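Local coordinates for ThiJ/PfpI family protein (Francisella tularensis subsp. novicida, PDB 4P5P) that is a virulence-associated member of the DJ-1/PfpI family, placed in the HSP31-like subfamily and possibly acting as a glyoxalase III or cysteine protease, at residues 28-33 and 61-66; 32-37 and 214-219. All blocks are in the same frame, centred on the assembly; numbering follows the deposited sequence.

Overall arrangement
Both contacts draw on helix 26-35: contact 1 joins an earlier part of it to the beginning of helix 64-71, contact 2 its last turn to helix 212-222, the last helix of the chain. Their centres lie about 12 Å apart, and P31, in the segment of contact 1, packs against A216 and F215 of contact 2. Contact 1 is partly buried and mixes hydrogen bonds, from a histidine and a threonine to an N-capping aspartate and an asparagine, with an aromatic cluster of H30, Y33 and Y65. Contact 2 is more buried and almost wholly apolar, built on small or branched side chains next to the central sheet. Y32 and Y33 belong to both segments, yet Y33 works in contact 1 alone.

Contact 1: residues 28-33 and 61-66; sequences LTHPYY and QEDYYN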
loop_
_atom_site.group_PDB
_atom_site.type_symbol
_atom_site.label_atom_id
_atom_site.label_comp_id
_atom_site.label_asym_id
_atom_site.label_seq_id
_atom_site.Cartn_x
_atom_site.Cartn_y
_atom_site.Cartn_z
ATOM N N LEU A 28 -5.680 5.026 -1.814
ATOM C CA LEU A 28 -5.353 6.071 -0.858
ATOM C C LEU A 28 -6.636 6.676 -0.294
ATOM O O LEU A 28 -6.813 6.736 0.921
ATOM C CB LEU A 28 -4.482 7.160 -1.509
ATOM C CG LEU A 28 -4.181 8.398 -0.654
ATOM C CD1 LEU A 28 -3.426 8.026 0.629
ATOM C CD2 LEU A 28 -3.393 9.418 -1.447
ATOM N N THR A 29 -7.547 7.099 -1.164
ATOM C CA THR A 29 -8.649 7.938 -0.708
ATOM C C THR A 29 -9.735 7.148 0.028
ATOM O O THR A 29 -10.304 7.653 0.976
ATOM C CB THR A 29 -9.287 8.721 -1.869
ATOM O OG1 THR A 29 -10.014 7.833 -2.716
ATOM C CG2 THR A 29 -8.229 9.416 -2.683
ATOM N N HIS A 30 -10.022 5.916 -0.381
ATOM C CA HIS A 30 -11.102 5.201 0.282
ATOM C C HIS A 30 -10.684 4.787 1.698
ATOM O O HIS A 30 -11.435 5.021 2.637
ATOM C CB HIS A 30 -11.580 4.004 -0.556
ATOM C CG HIS A 30 -12.318 4.409 -1.798
ATOM N ND1 HIS A 30 -13.210 3.579 -2.444
ATOM C CD2 HIS A 30 -12.316 5.573 -2.498
ATOM C CE1 HIS A 30 -13.703 4.202 -3.499
ATOM N NE2 HIS A 30 -13.179 5.416 -3.554
ATOM N N PRO A 31 -9.471 4.240 1.882
ATOM C CA PRO A 31 -9.079 3.991 3.275
ATOM C C PRO A 31 -8.892 5.278 4.094
ATOM O O PRO A 31 -9.189 5.291 5.290
ATOM C CB PRO A 31 -7.769 3.201 3.131
ATOM C CG PRO A 31 -7.831 2.619 1.767
ATOM C CD PRO A 31 -8.515 3.651 0.934
ATOM N N TYR A 32 -8.433 6.355 3.464
ATOM C CA TYR A 32 -8.316 7.639 4.151
ATOM C C TYR A 32 -9.637 8.058 4.774
ATOM O O TYR A 32 -9.711 8.324 5.967
ATOM C CB TYR A 32 -7.832 8.720 3.183
ATOM C CG TYR A 32 -7.537 10.055 3.841
ATOM C CD1 TYR A 32 -6.296 10.302 4.398
ATOM C CD2 TYR A 32 -8.501 11.058 3.920
ATOM C CE1 TYR A 32 -6.014 11.511 4.999
ATOM C CE2 TYR A 32 -8.230 12.267 4.529
ATOM C CZ TYR A 32 -6.979 12.486 5.072
ATOM O OH TYR A 32 -6.666 13.677 5.685
ATOM N N TYR A 33 -10.690 8.119 3.976
ATOM C CA TYR A 33 -11.958 8.602 4.510
ATOM C C TYR A 33 -12.664 7.561 5.382
ATOM O O TYR A 33 -13.498 7.920 6.206
ATOM C CB TYR A 33 -12.869 9.058 3.374
ATOM C CG TYR A 33 -12.448 10.385 2.772
ATOM C CD1 TYR A 33 -12.445 11.545 3.533
ATOM C CD2 TYR A 33 -12.038 10.472 1.452
ATOM C CE1 TYR A 33 -12.064 12.754 2.989
ATOM C CE2 TYR A 33 -11.668 11.684 0.898
ATOM C CZ TYR A 33 -11.670 12.818 1.674
ATOM O OH TYR A 33 -11.292 14.029 1.133
ATOM N N GLN A 61 -12.726 6.357 -14.438
ATOM C CA GLN A 61 -14.099 6.391 -13.963
ATOM C C GLN A 61 -14.228 7.379 -12.820
ATOM O O GLN A 61 -13.371 7.447 -11.935
ATOM C CB GLN A 61 -14.553 4.993 -13.536
ATOM C CG GLN A 61 -14.571 3.984 -14.678
ATOM N N GLU A 62 -15.291 8.168 -12.856
ATOM C CA GLU A 62 -15.570 9.095 -11.774
ATOM C C GLU A 62 -15.836 8.314 -10.482
ATOM O O GLU A 62 -16.408 7.223 -10.507
ATOM C CB GLU A 62 -16.764 9.990 -12.113
ATOM C CG GLU A 62 -16.677 11.372 -11.442
ATOM C CD GLU A 62 -16.668 12.550 -12.423
ATOM O OE1 GLU A 62 -16.915 12.366 -13.636
ATOM O OE2 GLU A 62 -16.423 13.685 -11.972
ATOM N N ASP A 63 -15.382 8.880 -9.369
ATOM C CA ASP A 63 -15.508 8.260 -8.050
ATOM C C ASP A 63 -15.669 9.345 -6.996
ATOM O O ASP A 63 -14.889 10.306 -6.943
ATOM C CB ASP A 63 -14.290 7.377 -7.731
ATOM C CG ASP A 63 -14.342 6.785 -6.327
ATOM O OD1 ASP A 63 -15.069 5.782 -6.124
ATOM O OD2 ASP A 63 -13.654 7.305 -5.423
ATOM N N TYR A 64 -16.678 9.174 -6.149
ATOM C CA TYR A 64 -17.043 10.177 -5.162
ATOM C C TYR A 64 -15.883 10.560 -4.238
ATOM O O TYR A 64 -15.575 11.744 -4.075
ATOM C CB TYR A 64 -18.228 9.669 -4.340
ATOM C CG TYR A 64 -18.659 10.620 -3.258
ATOM C CD1 TYR A 64 -19.478 11.706 -3.542
ATOM C CD2 TYR A 64 -18.239 10.434 -1.952
ATOM C CE1 TYR A 64 -19.868 12.579 -2.544
ATOM C CE2 TYR A 64 -18.615 11.296 -0.950
ATOM C CZ TYR A 64 -19.430 12.365 -1.246
ATOM O OH TYR A 64 -19.797 13.216 -0.227
ATOM N N TYR A 65 -15.228 9.574 -3.640
ATOM C CA TYR A 65 -14.196 9.892 -2.661
ATOM C C TYR A 65 -12.924 10.396 -3.333
ATOM O O TYR A 65 -12.237 11.245 -2.761
ATOM C CB TYR A 65 -13.909 8.691 -1.751
ATOM C CG TYR A 65 -14.990 8.503 -0.712
ATOM C CD1 TYR A 65 -15.147 9.414 0.328
ATOM C CD2 TYR A 65 -15.875 7.439 -0.788
ATOM C CE1 TYR A 65 -16.151 9.257 1.274
ATOM C CE2 TYR A 65 -16.874 7.271 0.149
ATOM C CZ TYR A 65 -17.015 8.179 1.179
ATOM O OH TYR A 65 -18.033 7.993 2.104
ATOM N N ASN A 66 -12.623 9.923 -4.542
ATOM C CA ASN A 66 -11.490 10.471 -5.284
ATOM C C ASN A 66 -11.684 11.963 -5.527
ATOM O O ASN A 66 -10.771 12.763 -5.324
ATOM C CB ASN A 66 -11.293 9.759 -6.625
ATOM C CG ASN A 66 -10.662 8.389 -6.481
ATOM O OD1 ASN A 66 -10.209 8.008 -5.399
ATOM N ND2 ASN A 66 -10.618 7.648 -7.582
#
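A capped helix start meets the flank of helix 26-35 here: D63, the N-cap of helix 64-71, takes a hydrogen bond from H30 as well as one from its own helix. H30 NE2 points at D63 OD2 over 2.7 Å, almost straight (178°); the oxygen lies in the imidazole plane, while NE2 meets it on its syn side, tilted out of the carboxylate plane. N66 N reaches the same oxygen, D63 OD2, at 2.9 Å from the anti side and from the other face of the carboxylate. Two donors on one oxygen should limit the carboxylate's rotation. In this flavodoxin-like fold of the DJ-1/PfpI family, the pairing ties the helix after the first strand to the helix that follows the second. T29 adds a second link: its OG1, set between its backbone N and carbonyl carbon, donates to N66 OD1 at 2.7 Å, in the carbonyl plane. Y65 turns its edge to one face of H30, ring centroids 5.7 Å apart and planes at 71°; Y65 CB lies 3.6 Å from H30 CD2. Y65 CD1 also rests 3.5 Å from Y33 CD2, the two rings inclined by 33°, while F69 and K68 continue the packing around Y33.

Contact 2: residues 32-37 and 214-219; sequences YYSIID and DFAKAI
S34 and A216 face each other where the two backbones come nearest, their CA atoms 6.2 Å apart. Both side chains leave their backbones toward the opposing segment, and the methyl of A216 presses against the serine side chain: A216 CB is 3.5 Å from S34 CB and 3.3 Å from S34 OG. The hydroxyl lies opposite the backbone N about the CA–CB bond (chi1 174°), which places it beside the A216 methyl in the conformer described; S34 has a second one. One residue on, I35 comes in beside A216. I35 CG1 stands 4.1 Å from A216 CB and 4.0 Å from A216 O, so the branch lies along the alanine and its own carbonyl O. From there I35 CD1 reaches forward to I219 CG2 at 4.0 Å, the two isoleucine side chains crossing at about a right angle. I219 sits one turn after F215 and lays its own CD1 over the centre of the phenylalanine ring, 3.5 Å above the plane. Packing on this side then passes to the sheet: I35 touches I40 and I42 of strand 40-46, and F215 touches I204 and A206 of strand 203-206. Toward the helix end polar links take over, with K220 bonded to the carbonyl O of I35 and salt-bridged to D37. The small A216 is consistent with the close approach of the two helices, which lie side by side over the same sheet in the layered helix-on-sheet packing of the flavodoxin-like alpha/beta fold.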
loop_
_atom_site.group_PDB
_atom_site.type_symbol
_atom_site.label_atom_id
_atom_site.label_comp_id
_atom_site.label_asym_id
_atom_site.label_seq_id
_atom_site.Cartn_x
_atom_site.Cartn_y
_atom_site.Cartn_z
ATOM N N TYR A 32 -8.433 6.355 3.464
ATOM C CA TYR A 32 -8.316 7.639 4.151
ATOM C C TYR A 32 -9.637 8.058 4.774
ATOM O O TYR A 32 -9.711 8.324 5.967
ATOM C CB TYR A 32 -7.832 8.720 3.183
ATOM C CG TYR A 32 -7.537 10.055 3.841
ATOM C CD1 TYR A 32 -6.296 10.302 4.398
ATOM C CD2 TYR A 32 -8.501 11.058 3.920
ATOM C CE1 TYR A 32 -6.014 11.511 4.999
ATOM C CE2 TYR A 32 -8.230 12.267 4.529
ATOM C CZ TYR A 32 -6.979 12.486 5.072
ATOM O OH TYR A 32 -6.666 13.677 5.685
ATOM N N TYR A 33 -10.690 8.119 3.976
ATOM C CA TYR A 33 -11.958 8.602 4.510
ATOM C C TYR A 33 -12.664 7.561 5.382
ATOM O O TYR A 33 -13.498 7.920 6.206
ATOM C CB TYR A 33 -12.869 9.058 3.374
ATOM C CG TYR A 33 -12.448 10.385 2.772
ATOM C CD1 TYR A 33 -12.445 11.545 3.533
ATOM C CD2 TYR A 33 -12.038 10.472 1.452
ATOM C CE1 TYR A 33 -12.064 12.754 2.989
ATOM C CE2 TYR A 33 -11.668 11.684 0.898
ATOM C CZ TYR A 33 -11.670 12.818 1.674
ATOM O OH TYR A 33 -11.292 14.029 1.133
ATOM N N SER A 34 -12.340 6.281 5.216
ATOM C CA SER A 34 -12.944 5.238 6.044
ATOM C C SER A 34 -12.373 5.237 7.450
ATOM O O SER A 34 -13.075 4.928 8.424
ATOM C CB SER A 34 -12.731 3.860 5.417
ATOM O OG SER A 34 -13.202 2.851 6.290
ATOM N N ILE A 35 -11.094 5.579 7.558
ATOM C CA ILE A 35 -10.378 5.505 8.823
ATOM C C ILE A 35 -10.399 6.813 9.618
ATOM O O ILE A 35 -10.536 6.789 10.845
ATOM C CB ILE A 35 -8.925 5.071 8.574
ATOM C CG1 ILE A 35 -8.904 3.630 8.063
ATOM C CG2 ILE A 35 -8.086 5.164 9.856
ATOM C CD1 ILE A 35 -7.595 3.216 7.447
ATOM N N ILE A 36 -10.265 7.947 8.938
ATOM C CA ILE A 36 -10.118 9.230 9.637
ATOM C C ILE A 36 -11.328 9.580 10.506
ATOM O O ILE A 36 -12.486 9.415 10.099
ATOM C CB ILE A 36 -9.868 10.378 8.625
ATOM C CG1 ILE A 36 -9.339 11.621 9.338
ATOM C CG2 ILE A 36 -11.129 10.687 7.804
ATOM C CD1 ILE A 36 -8.819 12.686 8.402
ATOM N N ASP A 37 -11.050 10.069 11.708
ATOM C CA ASP A 37 -12.087 10.675 12.527
ATOM C C ASP A 37 -11.415 11.561 13.572
ATOM O O ASP A 37 -10.214 11.787 13.491
ATOM C CB ASP A 37 -13.019 9.609 13.137
ATOM C CG ASP A 37 -12.337 8.678 14.135
ATOM O OD1 ASP A 37 -11.352 9.064 14.790
ATOM O OD2 ASP A 37 -12.840 7.541 14.291
ATOM N N ASP A 214 -13.090 -3.124 2.973
ATOM C CA ASP A 214 -12.888 -4.101 4.025
ATOM C C ASP A 214 -11.466 -4.027 4.576
ATOM O O ASP A 214 -11.223 -4.348 5.732
ATOM C CB ASP A 214 -13.182 -5.504 3.504
ATOM C CG ASP A 214 -14.658 -5.866 3.595
ATOM O OD1 ASP A 214 -15.496 -4.981 3.880
ATOM O OD2 ASP A 214 -14.985 -7.049 3.376
ATOM N N PHE A 215 -10.539 -3.605 3.725
ATOM C CA PHE A 215 -9.154 -3.374 4.120
ATOM C C PHE A 215 -9.126 -2.328 5.218
ATOM O O PHE A 215 -8.544 -2.542 6.286
ATOM C CB PHE A 215 -8.349 -2.940 2.883
ATOM C CG PHE A 215 -6.909 -2.548 3.145
ATOM C CD1 PHE A 215 -5.999 -3.444 3.668
ATOM C CD2 PHE A 215 -6.451 -1.288 2.753
ATOM C CE1 PHE A 215 -4.677 -3.083 3.847
ATOM C CE2 PHE A 215 -5.136 -0.926 2.931
ATOM C CZ PHE A 215 -4.253 -1.817 3.466
ATOM N N ALA A 216 -9.777 -1.197 4.952
ATOM C CA ALA A 216 -9.825 -0.104 5.914
ATOM C C ALA A 216 -10.520 -0.523 7.204
ATOM O O ALA A 216 -10.094 -0.148 8.300
ATOM C CB ALA A 216 -10.534 1.098 5.305
ATOM N N LYS A 217 -11.613 -1.272 7.068
ATOM C CA LYS A 217 -12.336 -1.774 8.229
ATOM C C LYS A 217 -11.424 -2.602 9.135
ATOM O O LYS A 217 -11.418 -2.428 10.357
ATOM C CB LYS A 217 -13.536 -2.625 7.804
ATOM C CG LYS A 217 -14.670 -1.850 7.152
ATOM C CD LYS A 217 -15.752 -2.799 6.640
ATOM C CE LYS A 217 -16.907 -2.052 5.987
ATOM N NZ LYS A 217 -17.861 -2.982 5.317
ATOM N N ALA A 218 -10.657 -3.500 8.527
ATOM C CA ALA A 218 -9.742 -4.364 9.264
ATOM C C ALA A 218 -8.650 -3.561 9.977
ATOM O O ALA A 218 -8.309 -3.830 11.124
ATOM C CB ALA A 218 -9.127 -5.361 8.332
ATOM N N ILE A 219 -8.112 -2.565 9.286
ATOM C CA ILE A 219 -7.095 -1.720 9.875
ATOM C C ILE A 219 -7.642 -1.000 11.095
ATOM O O ILE A 219 -7.017 -0.996 12.155
ATOM C CB ILE A 219 -6.596 -0.690 8.851
ATOM C CG1 ILE A 219 -5.812 -1.389 7.737
ATOM C CG2 ILE A 219 -5.715 0.368 9.518
ATOM C CD1 ILE A 219 -5.556 -0.512 6.546
#